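Long-range contacts in CocE/NonD family hydrolase (Staphylococcus aureus subsp. aureus COL, PDB 3III), which probably hydrolyses ester or amide bonds as an alpha/beta-hydrolase of the CocE/NonD family, although its natural substrate is not established: residues Y384-K389 against T536-M541; S416-D421 against L484-I489; D421-F426 against G540-Y545. One frame throughout, in Å; residues are numbered along the deposited sequence.

Contact 1. Residues Y384-K389 against T536-M541; sequences YDSEDK and TVNKGM
D385 and M541 pair as antiparallel, non-hydrogen-bonded neighbours, their CA atoms 4.5 Å apart, where strand 380-385 ends in a type I turn (D385 to D388) beside the loop leading into strand 541-546. Beyond this pair the turn grips G540 at both ends. The G540 carbonyl oxygen takes the backbone N of S386 (3.0 Å from G540 O) and S386 OG (2.6 Å from G540 O), which reach it from opposite faces of the carbonyl plane. Serine suits the site because its short hydroxyl, set between its own N and carbonyl carbon (chi1 67°), supplies a second donor beside the amide. The G540 N-H goes to OE1 of E387 at 2.9 Å from N to OE1, meeting it on the anti side and out of the carboxylate plane. E387 reaches it because its chain is extended beyond CG. D385 also forms an Asx turn, its OD1 accepting from E387 N at 2.8 Å. The D385 and M541 side chains cross at about a right angle, with CE of the selenomethionine M541 3.8 Å from D385 CB. G540 has a positive phi (76°), which glycine adopts easily. N538 packs its CB on S386 OG, its own amide oxygen being held by D424 N. K539 NZ, 5.1 Å from E387 OE1, is joined to it through a water. That lysine, the water and the amide would together be expected to favour a charged E387 carboxylate.

Contact 2. Residues S416-D421 against L484-I489; sequences STKDSD and LSQDEI
S416-D421 and L484-I489 run past each other in opposite senses near the end of strand 408-417, with CA atoms 4.5 to 4.6 Å apart at S416-I489, K418-Q486 and D421-L484. The second segment carries a type II beta turn from S485 to E488 in the C-terminal beta-sandwich domain, closed by E488 N on S485 O and reinforced by S485 N, which gives its hydrogen to E488 OE1 at 2.7 Å, nearly along that oxygen's C-O axis. Glutamate suits the place because its chain, extended at chi1 and chi2, is long enough to span the turn and bring OE1 to S485 N. D487 holds the third turn position with a positive phi of 62°, and its N donates to T417 O at 3.1 Å, from above the carbonyl plane. At the far end L484 N donates to D421 O at 2.8 Å in an almost straight bond (173°). A water lying between strand end and turn accepts the N-H of T417 and lies near S485 O and E488 O.

S416 packs its CB against E488 O, while its OG is hydrogen-bonded to Y545 OH. T417 and L484 cross at about a right angle, and CG2 of T417 meets CD1 of L484 at 3.8 Å, a methyl contact suited to the buried side. On the outer side K418 and D487 lie alongside, K418 CG being 3.2 Å from D487 OD1, but the lysine chain bends at chi3 (66°) and NZ does not touch the carboxylate. Q486 sets its CG 3.3 Å from K418 O, across the contact.

Contact 3. Residues D421-F426 against G540-Y545; sequences DDMDLF and GMHMIY
One water stands between H542 NE2 and the backbone carbonyl of D422, 2.8 Å from D422 O and 2.9 Å from H542 NE2, lying in the plane of the imidazole at its edge. The other ring nitrogen, ND1, is hydrogen-bonded to the hydroxyl of Y384, so both nitrogens of this buried histidine have polar partners, which probably restrains the rotation of the ring. Histidine suits the place because it offers two polar edge atoms and a flat face at once.

The selenomethionine M423 comes from the opposite direction and ends with CE over that face, 3.5 Å from the centroid of H542 and 22° off the ring normal, a CH-pi contact displaced toward the rim. The bend at chi3 (74°) folds the methyl back over the imidazole, while SE stands farther off, 4.8 Å from the H542 centroid. A flexible, unbranched, apolar chain can follow the ring in this way. D424 O lies at the ring edge, 3.7 Å from H542 CE1, and CD2 of L425 approaches ND1 of H542 at 3.8 Å. D422 OD1 accepts the backbone N of M423 at 2.8 Å, and its OD2 forms a salt bridge to K483. D424 gives OD1 to a salt bridge with R458, while OD2 accepts from V537 N and T536 OG1.

The backbones stay apart, with CA of M423 and CA of H542 7.7 Å distant, and no hydrogen bond joins the segments directly. M423, just ahead of strand 424-432 of the five-stranded sheet, and H542 of strand 541-546 link the two layers of the sandwich; strand 541-546 runs between strands 380-385 and 408-417, while L425 also packs on V492 and I494 of strand 490-503.

Overall arrangement
The three contacts cluster at one end of the C-terminal non-catalytic domain, about 28 to 34 Å from the centre of the chain. That domain is distinct from the hydrolase domain, and nothing points to a catalytic role for them. Contact 3 lies close to both others, its centre about 7 Å from that of contact 1 and about 8 Å from that of contact 2, while contacts 1 and 2 are about 13 Å apart. Contacts 1 and 3 share G540 and M541; contacts 2 and 3 share D421. Direct bonds tie them further: V537 O to S420 OG (2.7 Å) joins contacts 1 and 2, S416 OG to Y545 OH (2.7 Å) joins 2 and 3, and N538 OD1 to D424 N (2.8 Å) joins 1 and 3.

Contact 1. Residues Y384-K389 against T536-M541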
loop_
_atom_site.group_PDB
_atom_site.type_symbol
_atom_site.label_atom_id
_atom_site.label_comp_id
_atom_site.label_asym_id
_atom_site.label_seq_id
_atom_site.Cartn_x
_atom_site.Cartn_y
_atom_site.Cartn_z
ATOM N N TYR A 384 -3.443 -2.688 -31.877
ATOM C CA TYR A 384 -2.702 -3.859 -31.441
ATOM C C TYR A 384 -3.726 -4.947 -31.204
ATOM O O TYR A 384 -4.906 -4.651 -30.971
ATOM C CB TYR A 384 -1.863 -3.572 -30.188
ATOM C CG TYR A 384 -2.676 -3.060 -29.009
ATOM C CD1 TYR A 384 -3.336 -3.924 -28.175
ATOM C CD2 TYR A 384 -2.766 -1.702 -28.738
ATOM C CE1 TYR A 384 -4.108 -3.458 -27.128
ATOM C CE2 TYR A 384 -3.515 -1.229 -27.681
ATOM C CZ TYR A 384 -4.187 -2.114 -26.882
ATOM O OH TYR A 384 -4.970 -1.648 -25.863
ATOM N N ASP A 385 -3.303 -6.200 -31.314
ATOM C CA ASP A 385 -4.187 -7.337 -30.974
ATOM C C ASP A 385 -4.247 -7.448 -29.424
ATOM O O ASP A 385 -3.238 -7.771 -28.794
ATOM C CB ASP A 385 -3.631 -8.627 -31.585
ATOM C CG ASP A 385 -4.495 -9.872 -31.264
ATOM O OD1 ASP A 385 -5.397 -9.849 -30.354
ATOM O OD2 ASP A 385 -4.255 -10.870 -31.961
ATOM N N SER A 386 -5.414 -7.181 -28.838
ATOM C CA SER A 386 -5.607 -7.213 -27.393
ATOM C C SER A 386 -5.424 -8.594 -26.758
ATOM O O SER A 386 -5.236 -8.670 -25.573
ATOM C CB SER A 386 -6.982 -6.623 -26.973
ATOM O OG SER A 386 -8.073 -7.439 -27.421
ATOM N N GLU A 387 -5.526 -9.671 -27.534
ATOM C CA GLU A 387 -5.314 -11.035 -27.043
ATOM C C GLU A 387 -3.906 -11.596 -27.290
ATOM O O GLU A 387 -3.627 -12.709 -26.883
ATOM C CB GLU A 387 -6.304 -11.968 -27.748
ATOM C CG GLU A 387 -7.758 -11.490 -27.602
ATOM C CD GLU A 387 -8.724 -12.383 -28.320
ATOM O OE1 GLU A 387 -9.200 -11.997 -29.410
ATOM O OE2 GLU A 387 -8.970 -13.481 -27.776
ATOM N N ASP A 388 -3.057 -10.867 -28.019
ATOM C CA ASP A 388 -1.691 -11.300 -28.270
ATOM C C ASP A 388 -0.793 -10.636 -27.237
ATOM O O ASP A 388 -0.561 -9.408 -27.279
ATOM C CB ASP A 388 -1.299 -10.946 -29.697
ATOM C CG ASP A 388 0.097 -11.439 -30.073
ATOM O OD1 ASP A 388 0.957 -11.654 -29.188
ATOM O OD2 ASP A 388 0.337 -11.555 -31.271
ATOM N N LYS A 389 -0.318 -11.439 -26.279
ATOM C CA LYS A 389 0.525 -10.940 -25.190
ATOM C C LYS A 389 1.843 -10.336 -25.651
ATOM O O LYS A 389 2.578 -9.749 -24.840
ATOM C CB LYS A 389 0.845 -12.044 -24.171
ATOM C CG LYS A 389 -0.399 -12.635 -23.545
ATOM C CD LYS A 389 -0.040 -13.689 -22.503
ATOM C CE LYS A 389 -1.074 -13.690 -21.372
ATOM N NZ LYS A 389 -2.470 -13.685 -21.874
ATOM N N THR A 536 -10.814 -11.180 -18.539
ATOM C CA THR A 536 -10.744 -9.993 -19.403
ATOM C C THR A 536 -11.976 -9.927 -20.316
ATOM O O THR A 536 -12.501 -10.965 -20.700
ATOM C CB THR A 536 -9.453 -10.018 -20.305
ATOM O OG1 THR A 536 -9.367 -8.805 -21.031
ATOM C CG2 THR A 536 -9.524 -11.162 -21.317
ATOM N N VAL A 537 -12.391 -8.704 -20.676
ATOM C CA VAL A 537 -13.417 -8.428 -21.733
ATOM C C VAL A 537 -12.843 -8.275 -23.143
ATOM O O VAL A 537 -13.585 -8.112 -24.109
ATOM C CB VAL A 537 -14.181 -7.092 -21.451
ATOM C CG1 VAL A 537 -14.973 -7.160 -20.153
ATOM C CG2 VAL A 537 -13.183 -5.878 -21.435
ATOM N N ASN A 538 -11.524 -8.330 -23.266
ATOM C CA ASN A 538 -10.840 -8.144 -24.534
ATOM C C ASN A 538 -11.102 -9.190 -25.617
ATOM O O ASN A 538 -11.048 -10.396 -25.396
ATOM C CB ASN A 538 -9.329 -8.002 -24.324
ATOM C CG ASN A 538 -8.966 -6.661 -23.739
ATOM O OD1 ASN A 538 -9.744 -5.724 -23.844
ATOM N ND2 ASN A 538 -7.796 -6.552 -23.117
ATOM N N LYS A 539 -11.359 -8.703 -26.812
ATOM C CA LYS A 539 -11.407 -9.571 -27.984
ATOM C C LYS A 539 -10.953 -8.744 -29.174
ATOM O O LYS A 539 -11.466 -7.645 -29.411
ATOM C CB LYS A 539 -12.820 -10.124 -28.200
ATOM C CG LYS A 539 -12.909 -11.204 -29.287
ATOM C CD LYS A 539 -14.375 -11.617 -29.576
ATOM C CE LYS A 539 -14.539 -12.332 -30.930
ATOM N NZ LYS A 539 -13.856 -13.622 -30.787
ATOM N N GLY A 540 -9.977 -9.258 -29.902
ATOM C CA GLY A 540 -9.608 -8.660 -31.187
ATOM C C GLY A 540 -8.820 -7.385 -31.050
ATOM O O GLY A 540 -8.127 -7.190 -30.055
HETATM N N MSE A 541 -8.899 -6.535 -32.070
HETATM C CA MSE A 541 -8.034 -5.371 -32.158
HETATM C C MSE A 541 -8.529 -4.256 -31.275
HETATM O O MSE A 541 -9.715 -4.029 -31.167
HETATM C CB MSE A 541 -7.955 -4.854 -33.585
HETATM C CG MSE A 541 -7.372 -5.869 -34.562
HETATM SE SE MSE A 541 -5.450 -6.168 -34.216
HETATM C CE MSE A 541 -5.481 -8.058 -34.899
HETATM O O HOH W 1 -11.044 -13.035 -31.111
#

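Contact 2. Residues S416-D421 against L484-I489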
loop_
_atom_site.group_PDB
_atom_site.type_symbol
_atom_site.label_atom_id
_atom_site.label_comp_id
_atom_site.label_asym_id
_atom_site.label_seq_id
_atom_site.Cartn_x
_atom_site.Cartn_y
_atom_site.Cartn_z
ATOM N N SER A 416 -11.267 2.790 -29.451
ATOM C CA SER A 416 -12.420 2.062 -29.915
ATOM C C SER A 416 -12.065 0.600 -30.132
ATOM O O SER A 416 -10.917 0.256 -30.207
ATOM C CB SER A 416 -12.945 2.599 -31.241
ATOM O OG SER A 416 -12.073 2.232 -32.300
ATOM N N THR A 417 -13.085 -0.238 -30.302
ATOM C CA THR A 417 -12.919 -1.672 -30.506
ATOM C C THR A 417 -14.089 -2.134 -31.409
ATOM O O THR A 417 -15.156 -1.527 -31.460
ATOM C CB THR A 417 -12.888 -2.483 -29.164
ATOM O OG1 THR A 417 -12.692 -3.877 -29.434
ATOM C CG2 THR A 417 -14.210 -2.321 -28.364
ATOM N N LYS A 418 -13.832 -3.171 -32.183
ATOM C CA LYS A 418 -14.801 -3.683 -33.093
ATOM C C LYS A 418 -15.422 -4.987 -32.649
ATOM O O LYS A 418 -16.592 -5.239 -32.977
ATOM C CB LYS A 418 -14.157 -3.886 -34.448
ATOM C CG LYS A 418 -14.771 -3.023 -35.466
ATOM C CD LYS A 418 -14.040 -3.110 -36.820
ATOM C CE LYS A 418 -14.172 -4.487 -37.455
ATOM N NZ LYS A 418 -13.083 -4.725 -38.483
ATOM N N ASP A 419 -14.651 -5.830 -31.967
ATOM C CA ASP A 419 -15.064 -7.210 -31.686
ATOM C C ASP A 419 -15.609 -7.460 -30.312
ATOM O O ASP A 419 -15.952 -8.605 -29.989
ATOM C CB ASP A 419 -13.890 -8.161 -31.853
ATOM C CG ASP A 419 -13.433 -8.294 -33.274
ATOM O OD1 ASP A 419 -14.078 -7.743 -34.199
ATOM O OD2 ASP A 419 -12.410 -8.992 -33.450
ATOM N N SER A 420 -15.677 -6.426 -29.484
ATOM C CA SER A 420 -16.170 -6.572 -28.119
ATOM C C SER A 420 -16.978 -5.332 -27.826
ATOM O O SER A 420 -16.923 -4.379 -28.594
ATOM C CB SER A 420 -14.988 -6.660 -27.172
ATOM O OG SER A 420 -15.366 -7.152 -25.916
ATOM N N ASP A 421 -17.716 -5.337 -26.723
ATOM C CA ASP A 421 -18.408 -4.145 -26.276
ATOM C C ASP A 421 -17.708 -3.496 -25.072
ATOM O O ASP A 421 -18.303 -2.686 -24.381
ATOM C CB ASP A 421 -19.853 -4.456 -25.930
ATOM C CG ASP A 421 -19.998 -5.330 -24.703
ATOM O OD1 ASP A 421 -19.010 -5.924 -24.178
ATOM O OD2 ASP A 421 -21.151 -5.465 -24.285
ATOM N N LEU A 484 -19.615 -0.370 -25.081
ATOM C CA LEU A 484 -19.316 0.296 -26.356
ATOM C C LEU A 484 -20.042 -0.336 -27.543
ATOM O O LEU A 484 -20.321 -1.524 -27.524
ATOM C CB LEU A 484 -17.812 0.242 -26.640
ATOM C CG LEU A 484 -16.821 0.842 -25.644
ATOM C CD1 LEU A 484 -15.398 0.228 -25.808
ATOM C CD2 LEU A 484 -16.789 2.350 -25.712
ATOM N N SER A 485 -20.303 0.478 -28.568
ATOM C CA SER A 485 -20.716 0.017 -29.909
ATOM C C SER A 485 -19.522 -0.174 -30.846
ATOM O O SER A 485 -18.437 0.398 -30.640
ATOM C CB SER A 485 -21.664 1.009 -30.562
ATOM O OG SER A 485 -22.794 1.219 -29.764
ATOM N N GLN A 486 -19.706 -0.981 -31.884
ATOM C CA GLN A 486 -18.628 -1.125 -32.868
ATOM C C GLN A 486 -18.137 0.227 -33.344
ATOM O O GLN A 486 -18.923 1.090 -33.769
ATOM C CB GLN A 486 -19.049 -1.962 -34.080
ATOM C CG GLN A 486 -19.215 -3.407 -33.720
ATOM C CD GLN A 486 -19.456 -4.277 -34.900
ATOM O OE1 GLN A 486 -18.961 -4.018 -36.012
ATOM N NE2 GLN A 486 -20.256 -5.308 -34.694
ATOM N N ASP A 487 -16.822 0.403 -33.222
ATOM C CA ASP A 487 -16.136 1.616 -33.662
ATOM C C ASP A 487 -16.564 2.922 -32.962
ATOM O O ASP A 487 -16.200 4.009 -33.425
ATOM C CB ASP A 487 -16.220 1.724 -35.184
ATOM C CG ASP A 487 -15.486 0.579 -35.869
ATOM O OD1 ASP A 487 -14.461 0.109 -35.315
ATOM O OD2 ASP A 487 -15.947 0.103 -36.918
ATOM N N GLU A 488 -17.304 2.815 -31.848
ATOM C CA GLU A 488 -17.506 3.960 -30.978
ATOM C C GLU A 488 -16.153 4.356 -30.401
ATOM O O GLU A 488 -15.559 3.590 -29.663
ATOM C CB GLU A 488 -18.450 3.615 -29.855
ATOM C CG GLU A 488 -18.934 4.778 -29.049
ATOM C CD GLU A 488 -19.813 4.310 -27.921
ATOM O OE1 GLU A 488 -20.263 3.136 -27.906
ATOM O OE2 GLU A 488 -20.063 5.129 -27.039
ATOM N N ILE A 489 -15.689 5.545 -30.775
ATOM C CA ILE A 489 -14.472 6.122 -30.274
ATOM C C ILE A 489 -14.731 6.959 -29.012
ATOM O O ILE A 489 -15.494 7.948 -29.064
ATOM C CB ILE A 489 -13.855 7.051 -31.343
ATOM C CG1 ILE A 489 -13.543 6.249 -32.609
ATOM C CG2 ILE A 489 -12.612 7.717 -30.843
ATOM C CD1 ILE A 489 -13.182 7.134 -33.828
HETATM O O HOH W 2 -12.889 -0.014 -33.457
HETATM O O HOH W 3 -15.646 0.905 -29.516
HETATM O O HOH W 4 -19.849 -3.480 -29.958
#

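Contact 3. Residues D421-F426 against G540-Y545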
loop_
_atom_site.group_PDB
_atom_site.type_symbol
_atom_site.label_atom_id
_atom_site.label_comp_id
_atom_site.label_asym_id
_atom_site.label_seq_id
_atom_site.Cartn_x
_atom_site.Cartn_y
_atom_site.Cartn_z
ATOM N N ASP A 421 -17.716 -5.337 -26.723
ATOM C CA ASP A 421 -18.408 -4.145 -26.276
ATOM C C ASP A 421 -17.708 -3.496 -25.072
ATOM O O ASP A 421 -18.303 -2.686 -24.381
ATOM C CB ASP A 421 -19.853 -4.456 -25.930
ATOM C CG ASP A 421 -19.998 -5.330 -24.703
ATOM O OD1 ASP A 421 -19.010 -5.924 -24.178
ATOM O OD2 ASP A 421 -21.151 -5.465 -24.285
ATOM N N ASP A 422 -16.443 -3.861 -24.857
ATOM C CA ASP A 422 -15.641 -3.315 -23.752
ATOM C C ASP A 422 -14.163 -3.600 -24.013
ATOM O O ASP A 422 -13.794 -4.408 -24.878
ATOM C CB ASP A 422 -16.131 -3.951 -22.457
ATOM C CG ASP A 422 -15.850 -3.118 -21.212
ATOM O OD1 ASP A 422 -15.077 -2.145 -21.275
ATOM O OD2 ASP A 422 -16.419 -3.463 -20.148
HETATM N N MSE A 423 -13.305 -2.890 -23.289
HETATM C CA MSE A 423 -11.880 -3.024 -23.431
HETATM C C MSE A 423 -11.217 -2.972 -22.050
HETATM O O MSE A 423 -11.585 -2.161 -21.224
HETATM C CB MSE A 423 -11.318 -1.871 -24.273
HETATM C CG MSE A 423 -11.976 -1.757 -25.611
HETATM SE SE MSE A 423 -11.519 -0.025 -26.458
HETATM C CE MSE A 423 -9.605 -0.416 -26.996
ATOM N N ASP A 424 -10.259 -3.853 -21.831
ATOM C CA ASP A 424 -9.387 -3.761 -20.698
ATOM C C ASP A 424 -8.050 -3.205 -21.165
ATOM O O ASP A 424 -7.351 -3.862 -21.934
ATOM C CB ASP A 424 -9.215 -5.144 -20.034
ATOM C CG ASP A 424 -10.465 -5.568 -19.242
ATOM O OD1 ASP A 424 -11.157 -4.659 -18.755
ATOM O OD2 ASP A 424 -10.708 -6.785 -19.046
ATOM N N LEU A 425 -7.685 -2.017 -20.637
ATOM C CA LEU A 425 -6.462 -1.330 -21.035
ATOM C C LEU A 425 -5.452 -1.376 -19.865
ATOM O O LEU A 425 -5.794 -1.099 -18.700
ATOM C CB LEU A 425 -6.739 0.116 -21.403
ATOM C CG LEU A 425 -7.740 0.465 -22.522
ATOM C CD1 LEU A 425 -7.999 1.999 -22.610
ATOM C CD2 LEU A 425 -7.221 -0.034 -23.815
ATOM N N PHE A 426 -4.238 -1.762 -20.218
ATOM C CA PHE A 426 -3.130 -1.908 -19.310
ATOM C C PHE A 426 -2.111 -0.878 -19.747
ATOM O O PHE A 426 -1.650 -0.891 -20.880
ATOM C CB PHE A 426 -2.539 -3.309 -19.432
ATOM C CG PHE A 426 -3.465 -4.425 -18.930
ATOM C CD1 PHE A 426 -3.216 -5.059 -17.754
ATOM C CD2 PHE A 426 -4.577 -4.827 -19.666
ATOM C CE1 PHE A 426 -4.068 -6.073 -17.238
ATOM C CE2 PHE A 426 -5.415 -5.868 -19.188
ATOM C CZ PHE A 426 -5.165 -6.507 -18.001
ATOM N N GLY A 540 -9.977 -9.258 -29.902
ATOM C CA GLY A 540 -9.608 -8.660 -31.187
ATOM C C GLY A 540 -8.820 -7.385 -31.050
ATOM O O GLY A 540 -8.127 -7.190 -30.055
HETATM N N MSE A 541 -8.899 -6.535 -32.070
HETATM C CA MSE A 541 -8.034 -5.371 -32.158
HETATM C C MSE A 541 -8.529 -4.256 -31.275
HETATM O O MSE A 541 -9.715 -4.029 -31.167
HETATM C CB MSE A 541 -7.955 -4.854 -33.585
HETATM C CG MSE A 541 -7.372 -5.869 -34.562
HETATM SE SE MSE A 541 -5.450 -6.168 -34.216
HETATM C CE MSE A 541 -5.481 -8.058 -34.899
ATOM N N HIS A 542 -7.591 -3.613 -30.607
ATOM C CA HIS A 542 -7.834 -2.353 -29.948
ATOM C C HIS A 542 -7.273 -1.263 -30.842
ATOM O O HIS A 542 -6.145 -1.378 -31.309
ATOM C CB HIS A 542 -7.164 -2.274 -28.589
ATOM C CG HIS A 542 -7.849 -3.068 -27.514
ATOM N ND1 HIS A 542 -7.456 -3.014 -26.194
ATOM C CD2 HIS A 542 -8.909 -3.909 -27.565
ATOM C CE1 HIS A 542 -8.263 -3.783 -25.474
ATOM N NE2 HIS A 542 -9.163 -4.321 -26.281
HETATM N N MSE A 543 -8.058 -0.202 -31.014
HETATM C CA MSE A 543 -7.654 1.014 -31.730
HETATM C C MSE A 543 -7.319 2.131 -30.779
HETATM O O MSE A 543 -8.054 2.340 -29.838
HETATM C CB MSE A 543 -8.827 1.525 -32.533
HETATM C CG MSE A 543 -9.442 0.448 -33.318
HETATM SE SE MSE A 543 -8.393 0.304 -34.874
HETATM C CE MSE A 543 -9.528 1.453 -36.007
ATOM N N ILE A 544 -6.257 2.881 -31.072
ATOM C CA ILE A 544 -5.849 4.050 -30.269
ATOM C C ILE A 544 -5.663 5.265 -31.216
ATOM O O ILE A 544 -4.890 5.222 -32.165
ATOM C CB ILE A 544 -4.500 3.793 -29.514
ATOM C CG1 ILE A 544 -4.573 2.559 -28.615
ATOM C CG2 ILE A 544 -4.096 4.990 -28.653
ATOM C CD1 ILE A 544 -5.703 2.571 -27.652
ATOM N N TYR A 545 -6.421 6.324 -30.978
ATOM C CA TYR A 545 -6.449 7.460 -31.877
ATOM C C TYR A 545 -5.642 8.614 -31.310
ATOM O O TYR A 545 -5.722 8.917 -30.130
ATOM C CB TYR A 545 -7.893 7.904 -32.105
ATOM C CG TYR A 545 -8.758 6.847 -32.683
ATOM C CD1 TYR A 545 -9.036 6.814 -34.040
ATOM C CD2 TYR A 545 -9.327 5.894 -31.877
ATOM C CE1 TYR A 545 -9.853 5.832 -34.598
ATOM C CE2 TYR A 545 -10.140 4.905 -32.412
ATOM C CZ TYR A 545 -10.394 4.883 -33.749
ATOM O OH TYR A 545 -11.218 3.908 -34.236
HETATM O O HOH W 5 -11.792 -5.495 -26.509
#